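Local coordinates for activator of Hsp90 ATPase homologue 1/2-like C-terminal domain-containing protein (Enterococcus faecalis, PDB 2NN5) that is of unknown function but belongs to the AHA1 family, probably with the SRPBCC helix-grip fold, and binds magnesium ions in the crystal, at residues R80-P84 and D85-T89; E172-Y175 and L176-T180; D94-E97 and E98-G102. All coordinates share one frame; numbering follows the deposited sequence.

Interaction 1: residues R80-P84 and D85-T89; sequences RFILP and DFEET
Phe86 meets Phe81 edge to edge across the antiparallel hairpin, and Phe86 CD2 lies 3.8 Å from Phe81 CD2. The two side chains cross at about a right angle. Both rings hang on the face that carries Leu83 and Glu88. Phe86 lies two residues before Glu88, the partner of Phe81, so the contact is diagonal, and CG anti to the backbone N in both (chi1 177° for Phe81, 180° for Phe86) brings the rings together. Phe81 N donates to Glu88 O over 2.8 Å, nearly straight at 171°, and Glu88 N returns a bond to Phe81 O. Beyond them the chain reverses in a type I turn from Leu83 to Phe86; its closing bond from Phe86 N to Leu83 O is weak at 3.5 Å, whereas Leu83 N reaches Phe86 O at 2.7 Å. A water bridges Leu83 O (2.6 Å) and Glu87 OE2 (2.8 Å). On the other face Ile82 CD1 rests against the carboxylate end of Glu87, 3.5 Å from Glu87 CD. Backbone bonds thus join the arms, side chains meet across them mainly by apolar contact, and the charged end of Arg80 is salt-bridged outside the hairpin, to Glu69.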
ATOM      1  N   ARG A  80     -11.228  -8.613   2.058  1.00 10.42           N
ATOM      2  CA  ARG A  80     -10.955 -10.028   1.744  1.00 12.20           C
ATOM      3  C   ARG A  80      -9.899 -10.057   0.655  1.00 12.47           C
ATOM      4  O   ARG A  80      -9.919  -9.180  -0.247  1.00 15.12           O
ATOM      5  CB  ARG A  80     -12.178 -10.721   1.200  1.00 14.49           C
ATOM      6  CG  ARG A  80     -13.377 -10.766   2.107  1.00 18.97           C
ATOM      7  CD  ARG A  80     -14.333 -11.810   1.573  1.00 24.32           C
ATOM      8  NE  ARG A  80     -15.586 -11.854   2.320  1.00 28.25           N
ATOM      9  CZ  ARG A  80     -16.637 -11.097   2.032  1.00 29.76           C
ATOM     10  NH1 ARG A  80     -17.742 -11.231   2.755  1.00 29.46           N
ATOM     11  NH2 ARG A  80     -16.597 -10.228   1.004  1.00 29.33           N
ATOM     12  N   PHE A  81      -9.026 -11.052   0.713  1.00 13.57           N
ATOM     13  CA  PHE A  81      -8.027 -11.276  -0.337  1.00 13.80           C
ATOM     14  C   PHE A  81      -8.430 -12.543  -1.070  1.00 14.11           C
ATOM     15  O   PHE A  81      -8.603 -13.579  -0.429  1.00 14.28           O
ATOM     16  CB  PHE A  81      -6.633 -11.397   0.269  1.00 14.86           C
ATOM     17  CG  PHE A  81      -5.560 -11.689  -0.716  1.00 17.42           C
ATOM     18  CD1 PHE A  81      -4.813 -10.655  -1.261  1.00 17.81           C
ATOM     19  CD2 PHE A  81      -5.266 -13.001  -1.051  1.00 21.16           C
ATOM     20  CE1 PHE A  81      -3.816 -10.906  -2.165  1.00 19.83           C
ATOM     21  CE2 PHE A  81      -4.262 -13.269  -1.941  1.00 22.46           C
ATOM     22  CZ  PHE A  81      -3.533 -12.204  -2.518  1.00 21.13           C
ATOM     23  N   ILE A  82      -8.600 -12.459  -2.386  1.00 15.22           N
ATOM     24  CA  ILE A  82      -9.133 -13.589  -3.136  1.00 16.71           C
ATOM     25  C   ILE A  82      -8.205 -13.920  -4.302  1.00 17.58           C
ATOM     26  O   ILE A  82      -7.895 -13.044  -5.158  1.00 19.06           O
ATOM     27  CB  ILE A  82     -10.520 -13.230  -3.730  1.00 18.23           C
ATOM     28  CG1 ILE A  82     -11.467 -12.719  -2.645  1.00 19.20           C
ATOM     29  CG2 ILE A  82     -11.034 -14.393  -4.595  1.00 20.20           C
ATOM     30  CD1 ILE A  82     -11.814 -13.693  -1.614  1.00 24.21           C
ATOM     31  N   LEU A  83      -7.833 -15.202  -4.372  1.00 19.95           N
ATOM     32  CA  LEU A  83      -7.109 -15.766  -5.528  1.00 22.72           C
ATOM     33  C   LEU A  83      -7.848 -17.033  -5.880  1.00 24.91           C
ATOM     34  O   LEU A  83      -8.724 -17.453  -5.149  1.00 24.44           O
ATOM     35  CB  LEU A  83      -5.646 -16.054  -5.173  1.00 23.79           C
ATOM     36  CG  LEU A  83      -4.731 -14.816  -5.175  1.00 28.30           C
ATOM     37  CD1 LEU A  83      -3.366 -15.186  -4.633  1.00 31.37           C
ATOM     38  CD2 LEU A  83      -4.656 -14.280  -6.598  1.00 29.43           C
ATOM     39  N   PRO A  84      -7.539 -17.633  -7.038  1.00 26.36           N
ATOM     40  CA  PRO A  84      -8.261 -18.873  -7.339  1.00 28.11           C
ATOM     41  C   PRO A  84      -8.035 -19.951  -6.260  1.00 28.16           C
ATOM     42  O   PRO A  84      -8.966 -20.681  -5.908  1.00 29.56           O
ATOM     43  CB  PRO A  84      -7.709 -19.265  -8.716  1.00 28.52           C
ATOM     44  CG  PRO A  84      -7.236 -17.945  -9.310  1.00 28.28           C
ATOM     45  CD  PRO A  84      -6.644 -17.211  -8.139  1.00 27.54           C
ATOM     46  N   ASP A  85      -6.842 -20.036  -5.693  1.00 28.32           N
ATOM     47  CA  ASP A  85      -6.528 -21.130  -4.770  0.60 28.32           C
ATOM     48  C   ASP A  85      -6.501 -20.734  -3.306  1.00 28.15           C
ATOM     49  O   ASP A  85      -6.026 -21.506  -2.451  1.00 26.46           O
ATOM     50  CB  ASP A  85      -5.180 -21.734  -5.137  0.60 29.20           C
ATOM     51  CG  ASP A  85      -5.241 -22.546  -6.402  0.60 34.38           C
ATOM     52  OD1 ASP A  85      -6.165 -23.386  -6.529  0.60 31.70           O
ATOM     53  OD2 ASP A  85      -4.348 -22.342  -7.253  0.60 32.69           O
ATOM     54  N   PHE A  86      -6.985 -19.527  -3.009  1.00 26.32           N
ATOM     55  CA  PHE A  86      -6.807 -19.004  -1.675  1.00 24.34           C
ATOM     56  C   PHE A  86      -7.684 -17.782  -1.424  1.00 21.33           C
ATOM     57  O   PHE A  86      -7.693 -16.843  -2.247  1.00 22.25           O
ATOM     58  CB  PHE A  86      -5.334 -18.614  -1.489  1.00 25.79           C
ATOM     59  CG  PHE A  86      -5.023 -18.054  -0.164  1.00 28.75           C
ATOM     60  CD1 PHE A  86      -4.842 -18.894   0.934  1.00 29.45           C
ATOM     61  CD2 PHE A  86      -4.899 -16.664   0.008  1.00 29.52           C
ATOM     62  CE1 PHE A  86      -4.540 -18.362   2.181  1.00 31.21           C
ATOM     63  CE2 PHE A  86      -4.589 -16.130   1.248  1.00 30.79           C
ATOM     64  CZ  PHE A  86      -4.420 -16.972   2.343  1.00 30.01           C
ATOM     65  N   GLU A  87      -8.417 -17.798  -0.310  1.00 17.67           N
ATOM     66  CA  GLU A  87      -9.172 -16.609   0.139  1.00 16.32           C
ATOM     67  C   GLU A  87      -8.916 -16.399   1.592  1.00 14.76           C
ATOM     68  O   GLU A  87      -8.889 -17.382   2.353  1.00 14.96           O
ATOM     69  CB  GLU A  87     -10.656 -16.810  -0.033  1.00 17.76           C
ATOM     70  CG  GLU A  87     -10.999 -17.174  -1.477  1.00 20.15           C
ATOM     71  CD  GLU A  87     -12.484 -17.112  -1.749  1.00 26.07           C
ATOM     72  OE1 GLU A  87     -13.267 -16.784  -0.819  1.00 29.13           O
ATOM     73  OE2 GLU A  87     -12.871 -17.436  -2.904  1.00 31.19           O
ATOM     74  N   GLU A  88      -8.791 -15.145   2.019  1.00 13.79           N
ATOM     75  CA  GLU A  88      -8.595 -14.890   3.440  1.00 15.80           C
ATOM     76  C   GLU A  88      -9.265 -13.581   3.801  1.00 13.72           C
ATOM     77  O   GLU A  88      -9.358 -12.680   2.973  1.00 16.00           O
ATOM     78  CB  GLU A  88      -7.106 -14.797   3.773  1.00 19.06           C
ATOM     79  CG  GLU A  88      -6.791 -14.886   5.232  1.00 25.97           C
ATOM     80  CD  GLU A  88      -5.305 -14.932   5.479  1.00 37.53           C
ATOM     81  OE1 GLU A  88      -4.556 -14.295   4.695  1.00 34.80           O
ATOM     82  OE2 GLU A  88      -4.915 -15.612   6.454  1.00 35.56           O
ATOM     83  N   THR A  89      -9.782 -13.486   5.001  1.00 14.73           N
ATOM     84  CA  THR A  89     -10.278 -12.176   5.440  0.60 14.66           C
ATOM     85  C   THR A  89      -9.206 -11.448   6.223  1.00 14.42           C
ATOM     86  O   THR A  89      -8.322 -12.048   6.857  1.00 16.05           O
ATOM     87  CB  THR A  89     -11.503 -12.218   6.313  0.60 15.91           C
ATOM     88  OG1 THR A  89     -11.154 -12.835   7.548  0.60 17.30           O
ATOM     89  CG2 THR A  89     -12.675 -12.930   5.611  0.60 15.37           C
TER
HETATM   90  O   HOH W   1     -10.943 -18.585  -4.567  1.00 34.22           O

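Interaction 2: residues E172-Y175 and L176-T180; sequences ENHY and LEKLT
Leu176 closes the first helical turn across this contact, its N donating to Glu172 O at 2.9 Å. Leu176 CB meanwhile packs 3.4 Å from Asn173 O, along the helix surface. Glu177 follows one residue on: its N bonds to Asn173 O, and its CG touches that same carbonyl oxygen at 3.4 Å. The carboxylate of Glu177 comes up beside the Asn173 amide with the two planes 71° apart, far from flat on one another. Lys178 N donates to His174 O over 3.1 Å, and the two side chains then run side by side in the same direction. With CG anti to its own carbonyl carbon (chi1 -75°), the lysine sets Lys178 CG about 4.1 Å above one face of the His174 ring, offset toward the rim; a bend at the second torsion (chi2 -75°) then directs the chain beyond CG and brings CE alongside the ring. The touch comes from the aliphatic part of the lysine. Leu179 N reaches Tyr175 O at 3.0 Å, and Leu179 CG also lies 3.4 Å from that oxygen. Thr180 N continues the ladder by bonding back to Leu176 O. The run is plain alpha-helix, with one i to i+4 bond per step. Tyr175 and Leu179 form its buried side, wedged between helix 138-157, through Ile142 and His139, and Phe29 of strand 28-32; the phenol oxygen of Tyr175 is hydrogen-bonded to Asp27 and Ser146, while Asn173 and Glu177 stay on the solvent side of helix 168-182.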
ATOM      1  N   GLU A 172      12.273  -5.536  -6.566  1.00 18.25           N
ATOM      2  CA  GLU A 172      12.463  -6.450  -5.440  0.50 17.58           C
ATOM      3  C   GLU A 172      13.912  -6.403  -4.937  1.00 18.11           C
ATOM      4  O   GLU A 172      14.140  -6.371  -3.728  1.00 16.90           O
ATOM      5  CB  GLU A 172      11.977  -7.856  -5.792  0.50 18.38           C
ATOM      6  CG  GLU A 172      10.468  -7.887  -5.988  0.50 19.32           C
ATOM      7  CD  GLU A 172       9.951  -9.167  -6.588  0.50 23.09           C
ATOM      8  OE1 GLU A 172      10.773 -10.050  -6.938  0.50 22.45           O
ATOM      9  OE2 GLU A 172       8.712  -9.281  -6.728  0.50 25.34           O
ATOM     10  N   ASN A 173      14.888  -6.344  -5.847  1.00 17.81           N
ATOM     11  CA  ASN A 173      16.277  -6.194  -5.464  1.00 17.24           C
ATOM     12  C   ASN A 173      16.575  -4.856  -4.737  1.00 16.03           C
ATOM     13  O   ASN A 173      17.327  -4.820  -3.739  1.00 16.07           O
ATOM     14  CB  ASN A 173      17.212  -6.390  -6.653  1.00 19.98           C
ATOM     15  CG  ASN A 173      18.650  -6.218  -6.254  1.00 23.10           C
ATOM     16  OD1 ASN A 173      19.281  -5.180  -6.547  1.00 26.84           O
ATOM     17  ND2 ASN A 173      19.156  -7.173  -5.482  1.00 23.19           N
ATOM     18  N   HIS A 174      15.966  -3.771  -5.220  1.00 15.04           N
ATOM     19  CA  HIS A 174      16.119  -2.507  -4.521  1.00 14.32           C
ATOM     20  C   HIS A 174      15.714  -2.614  -3.061  1.00 13.27           C
ATOM     21  O   HIS A 174      16.431  -2.173  -2.167  1.00 13.12           O
ATOM     22  CB  HIS A 174      15.277  -1.452  -5.186  1.00 15.09           C
ATOM     23  CG  HIS A 174      15.267  -0.154  -4.450  1.00 15.87           C
ATOM     24  ND1 HIS A 174      14.219   0.267  -3.659  1.00 17.32           N
ATOM     25  CD2 HIS A 174      16.156   0.859  -4.450  1.00 17.50           C
ATOM     26  CE1 HIS A 174      14.463   1.485  -3.206  1.00 13.44           C
ATOM     27  NE2 HIS A 174      15.661   1.843  -3.628  1.00 20.73           N
ATOM     28  N   TYR A 175      14.564  -3.242  -2.823  1.00 12.22           N
ATOM     29  CA  TYR A 175      14.108  -3.380  -1.462  1.00 10.89           C
ATOM     30  C   TYR A 175      14.891  -4.404  -0.660  1.00 10.93           C
ATOM     31  O   TYR A 175      15.074  -4.215   0.547  1.00 11.32           O
ATOM     32  CB  TYR A 175      12.599  -3.619  -1.393  1.00 11.18           C
ATOM     33  CG  TYR A 175      11.843  -2.321  -1.732  1.00 10.99           C
ATOM     34  CD1 TYR A 175      11.918  -1.227  -0.893  1.00 11.53           C
ATOM     35  CD2 TYR A 175      11.162  -2.199  -2.903  1.00 11.84           C
ATOM     36  CE1 TYR A 175      11.263  -0.018  -1.176  1.00 11.27           C
ATOM     37  CE2 TYR A 175      10.490  -1.012  -3.226  1.00 11.41           C
ATOM     38  CZ  TYR A 175      10.549   0.088  -2.384  1.00 12.21           C
ATOM     39  OH  TYR A 175       9.915   1.268  -2.760  1.00 14.18           O
ATOM     40  N   LEU A 176      15.408  -5.434  -1.331  1.00 11.81           N
ATOM     41  CA  LEU A 176      16.312  -6.360  -0.662  1.00 12.98           C
ATOM     42  C   LEU A 176      17.514  -5.581  -0.094  1.00 11.94           C
ATOM     43  O   LEU A 176      17.908  -5.817   1.031  1.00 12.42           O
ATOM     44  CB  LEU A 176      16.805  -7.465  -1.608  1.00 14.19           C
ATOM     45  CG  LEU A 176      17.726  -8.516  -0.963  1.00 14.89           C
ATOM     46  CD1 LEU A 176      17.164  -9.079   0.338  1.00 15.12           C
ATOM     47  CD2 LEU A 176      18.027  -9.654  -1.973  1.00 17.38           C
ATOM     48  N   GLU A 177      18.096  -4.678  -0.905  1.00 11.41           N
ATOM     49  CA  GLU A 177      19.292  -3.949  -0.438  1.00 13.20           C
ATOM     50  C   GLU A 177      18.922  -3.000   0.721  1.00 12.02           C
ATOM     51  O   GLU A 177      19.698  -2.830   1.690  1.00 13.65           O
ATOM     52  CB  GLU A 177      19.919  -3.141  -1.593  1.00 15.32           C
ATOM     53  CG  GLU A 177      20.493  -4.002  -2.662  1.00 18.32           C
ATOM     54  CD  GLU A 177      20.792  -3.205  -3.943  1.00 31.30           C
ATOM     55  OE1 GLU A 177      20.267  -2.048  -4.148  1.00 31.17           O
ATOM     56  OE2 GLU A 177      21.558  -3.750  -4.752  1.00 30.59           O
ATOM     57  N   LYS A 178      17.730  -2.382   0.645  1.00 12.04           N
ATOM     58  CA  LYS A 178      17.309  -1.497   1.758  1.00 10.98           C
ATOM     59  C   LYS A 178      17.208  -2.313   3.061  1.00 11.80           C
ATOM     60  O   LYS A 178      17.639  -1.841   4.104  1.00 13.03           O
ATOM     61  CB  LYS A 178      15.939  -0.853   1.457  1.00 10.92           C
ATOM     62  CG  LYS A 178      16.036   0.264   0.433  1.00 12.88           C
ATOM     63  CD  LYS A 178      16.663   1.541   1.084  1.00 12.91           C
ATOM     64  CE  LYS A 178      16.509   2.724   0.139  1.00 15.92           C
ATOM     65  NZ  LYS A 178      16.999   4.000   0.762  1.00 16.67           N
ATOM     66  N   LEU A 179      16.584  -3.501   2.999  1.00 11.53           N
ATOM     67  CA  LEU A 179      16.385  -4.277   4.235  1.00 12.26           C
ATOM     68  C   LEU A 179      17.700  -4.881   4.750  1.00 12.78           C
ATOM     69  O   LEU A 179      17.926  -4.978   5.954  1.00 14.33           O
ATOM     70  CB  LEU A 179      15.328  -5.367   4.013  1.00 11.49           C
ATOM     71  CG  LEU A 179      13.925  -4.940   3.633  1.00 14.67           C
ATOM     72  CD1 LEU A 179      12.899  -6.044   3.891  1.00 15.15           C
ATOM     73  CD2 LEU A 179      13.550  -3.678   4.355  1.00 15.38           C
ATOM     74  N   THR A 180      18.536  -5.303   3.826  1.00 13.74           N
ATOM     75  CA  THR A 180      19.786  -5.900   4.181  0.50 15.83           C
ATOM     76  C   THR A 180      20.640  -4.852   4.937  1.00 15.51           C
ATOM     77  O   THR A 180      21.382  -5.162   5.888  1.00 16.22           O
ATOM     78  CB  THR A 180      20.322  -6.399   2.840  0.50 17.07           C
ATOM     79  OG1 THR A 180      19.974  -7.782   2.677  0.50 19.23           O
ATOM     80  CG2 THR A 180      21.752  -6.137   2.635  0.50 20.40           C
TER

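Interaction 3: residues D94-E97 and E98-G102; sequences DYAE and EKYLG
A classic beta bulge lies at the turn of this hairpin, where Lys99 and Tyr100 both face Ala96. Ala96 O accepts from Lys99 N at 2.9 Å and from Tyr100 N at 3.1 Å, the latter in the carbonyl plane on a lone pair. Ala96 N in turn gives a nearly straight bond to Tyr100 O. The chain reverses through Glu97 and Glu98, the latter with positive phi (65°). The hairpin joins strands 86-96 and 100-105, neighbours in the antiparallel sheet, and helix 48-56 lies against the face bearing Tyr95 and Leu101. There Tyr95 CD1 meets Leu101 CD1 at 3.6 Å, and the tyrosine ring also packs edge-to-face with Trp52. On the other face Tyr100 folds back over Ala96: chi1 of 55° sets its CG between the backbone N and the carbonyl carbon and swings the ring across the strand pair. Ala96 CB sits 3.5 Å from the ring centroid, over its centre, in a CH-pi contact. Farther along the ring, Tyr100 CE2 comes 3.6 Å from Asp94 CG, with carboxylate and ring planes 59° apart. A water in the plane of the ring donates to Asp94 OD1 at 2.6 Å and is hydrogen-bonded to Tyr100 OH at 2.7 Å.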
ATOM      1  N   ASP A  94      -8.129  -0.642  12.777  1.00 12.25           N
ATOM      2  CA  ASP A  94      -8.537   0.721  13.128  1.00 13.36           C
ATOM      3  C   ASP A  94      -9.288   1.316  11.923  1.00 12.80           C
ATOM      4  O   ASP A  94      -9.021   0.957  10.766  1.00 12.50           O
ATOM      5  CB  ASP A  94      -7.331   1.579  13.444  1.00 15.40           C
ATOM      6  CG  ASP A  94      -7.586   2.472  14.652  1.00 20.14           C
ATOM      7  OD1 ASP A  94      -8.756   2.551  15.139  1.00 21.35           O
ATOM      8  OD2 ASP A  94      -6.612   3.042  15.136  1.00 23.82           O
ATOM      9  N   TYR A  95     -10.219   2.218  12.194  1.00 13.67           N
ATOM     10  CA  TYR A  95     -11.107   2.724  11.162  1.00 13.11           C
ATOM     11  C   TYR A  95     -11.628   4.095  11.560  1.00 13.94           C
ATOM     12  O   TYR A  95     -12.265   4.213  12.594  1.00 15.31           O
ATOM     13  CB  TYR A  95     -12.301   1.761  10.989  1.00 14.26           C
ATOM     14  CG  TYR A  95     -13.219   2.143   9.855  1.00 13.19           C
ATOM     15  CD1 TYR A  95     -13.064   1.601   8.567  1.00 14.40           C
ATOM     16  CD2 TYR A  95     -14.303   3.008  10.069  1.00 15.45           C
ATOM     17  CE1 TYR A  95     -13.945   1.946   7.510  1.00 15.80           C
ATOM     18  CE2 TYR A  95     -15.164   3.349   9.030  1.00 15.06           C
ATOM     19  CZ  TYR A  95     -14.993   2.801   7.771  1.00 16.52           C
ATOM     20  OH  TYR A  95     -15.833   3.125   6.737  1.00 20.46           O
ATOM     21  N   ALA A  96     -11.289   5.120  10.772  1.00 13.36           N
ATOM     22  CA  ALA A  96     -11.897   6.443  10.957  1.00 13.36           C
ATOM     23  C   ALA A  96     -12.240   6.971   9.582  1.00 12.70           C
ATOM     24  O   ALA A  96     -11.356   7.223   8.789  1.00 12.12           O
ATOM     25  CB  ALA A  96     -10.961   7.386  11.687  1.00 14.11           C
ATOM     26  N   GLU A  97     -13.543   7.093   9.305  1.00 14.09           N
ATOM     27  CA  GLU A  97     -14.030   7.522   8.008  0.50 14.37           C
ATOM     28  C   GLU A  97     -13.260   8.702   7.462  1.00 14.62           C
ATOM     29  O   GLU A  97     -13.169   9.771   8.103  1.00 13.96           O
ATOM     30  CB  GLU A  97     -15.505   7.897   8.138  0.50 15.88           C
ATOM     31  CG  GLU A  97     -16.237   8.153   6.849  0.50 17.94           C
ATOM     32  CD  GLU A  97     -17.691   8.481   7.109  0.50 29.69           C
ATOM     33  OE1 GLU A  97     -18.371   8.942   6.179  0.50 25.70           O
ATOM     34  OE2 GLU A  97     -18.147   8.282   8.274  0.50 22.48           O
ATOM     35  N   GLU A  98     -12.708   8.530   6.269  1.00 14.01           N
ATOM     36  CA  GLU A  98     -12.001   9.581   5.506  1.00 14.64           C
ATOM     37  C   GLU A  98     -10.724  10.085   6.175  1.00 13.66           C
ATOM     38  O   GLU A  98     -10.201  11.144   5.791  1.00 15.30           O
ATOM     39  CB  GLU A  98     -12.950  10.748   5.092  1.00 14.01           C
ATOM     40  CG  GLU A  98     -14.104  10.242   4.258  1.00 16.50           C
ATOM     41  CD  GLU A  98     -15.217  11.255   4.015  1.00 18.46           C
ATOM     42  OE1 GLU A  98     -15.357  12.231   4.786  1.00 22.39           O
ATOM     43  OE2 GLU A  98     -15.938  11.070   3.006  1.00 21.49           O
ATOM     44  N   LYS A  99     -10.187   9.298   7.120  1.00 12.53           N
ATOM     45  CA  LYS A  99      -9.026   9.712   7.891  0.60 14.54           C
ATOM     46  C   LYS A  99      -7.954   8.605   7.923  1.00 13.19           C
ATOM     47  O   LYS A  99      -6.810   8.833   7.555  1.00 14.97           O
ATOM     48  CB  LYS A  99      -9.462  10.057   9.334  0.60 14.41           C
ATOM     49  CG  LYS A  99     -10.388  11.313   9.522  0.60 16.44           C
ATOM     50  CD  LYS A  99     -10.710  11.556  11.012  0.60 17.03           C
ATOM     51  CE  LYS A  99     -12.099  11.028  11.545  0.60 22.26           C
ATOM     52  NZ  LYS A  99     -13.346  10.834  10.652  0.60 21.96           N
ATOM     53  N   TYR A 100      -8.326   7.430   8.436  1.00 12.50           N
ATOM     54  CA  TYR A 100      -7.322   6.351   8.526  1.00 12.63           C
ATOM     55  C   TYR A 100      -7.934   4.975   8.548  1.00 12.04           C
ATOM     56  O   TYR A 100      -9.117   4.819   8.865  1.00 11.27           O
ATOM     57  CB  TYR A 100      -6.356   6.500   9.699  1.00 14.98           C
ATOM     58  CG  TYR A 100      -7.019   6.627  11.032  1.00 14.64           C
ATOM     59  CD1 TYR A 100      -7.135   7.883  11.673  1.00 16.02           C
ATOM     60  CD2 TYR A 100      -7.502   5.511  11.700  1.00 17.16           C
ATOM     61  CE1 TYR A 100      -7.749   7.995  12.968  1.00 18.44           C
ATOM     62  CE2 TYR A 100      -8.101   5.613  12.978  1.00 18.63           C
ATOM     63  CZ  TYR A 100      -8.226   6.846  13.602  1.00 19.83           C
ATOM     64  OH  TYR A 100      -8.853   6.889  14.846  1.00 22.27           O
ATOM     65  N   LEU A 101      -7.100   3.996   8.187  1.00 11.24           N
ATOM     66  CA  LEU A 101      -7.527   2.605   8.073  1.00 10.17           C
ATOM     67  C   LEU A 101      -6.344   1.722   8.383  1.00  9.35           C
ATOM     68  O   LEU A 101      -5.307   1.848   7.734  1.00 10.70           O
ATOM     69  CB  LEU A 101      -7.993   2.300   6.627  1.00 10.76           C
ATOM     70  CG  LEU A 101      -8.519   0.900   6.396  1.00 11.89           C
ATOM     71  CD1 LEU A 101      -9.840   0.609   7.193  1.00 11.07           C
ATOM     72  CD2 LEU A 101      -8.769   0.676   4.899  1.00 12.21           C
ATOM     73  N   GLY A 102      -6.495   0.842   9.377  1.00  9.17           N
ATOM     74  CA  GLY A 102      -5.478  -0.156   9.642  1.00  9.68           C
ATOM     75  C   GLY A 102      -6.059  -1.524   9.352  1.00 10.31           C
ATOM     76  O   GLY A 102      -7.202  -1.801   9.686  1.00 10.56           O
TER
HETATM   77  O   HOH W   2      -9.747   4.746  16.147  1.00 27.47           O

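From the N terminus, interaction 1 comes first, closing the tight turn between strands 78-83 and 86-96. The second of these strands then runs on to interaction 3, where the next turn hands the chain to strand 100-105. Strand 86-96 is therefore shared, and the centres of interactions 1 and 3 are about 23 Å apart. Together they join three consecutive strands of the antiparallel sheet. Interaction 2 comes last and closes no loop; it lies within helix 168-182, which packs on helix 138-157 and on strand 28-32, an outermost strand of the same sheet. Its centre is about 30 Å from that of interaction 3. All three are in series, without nesting or crossing.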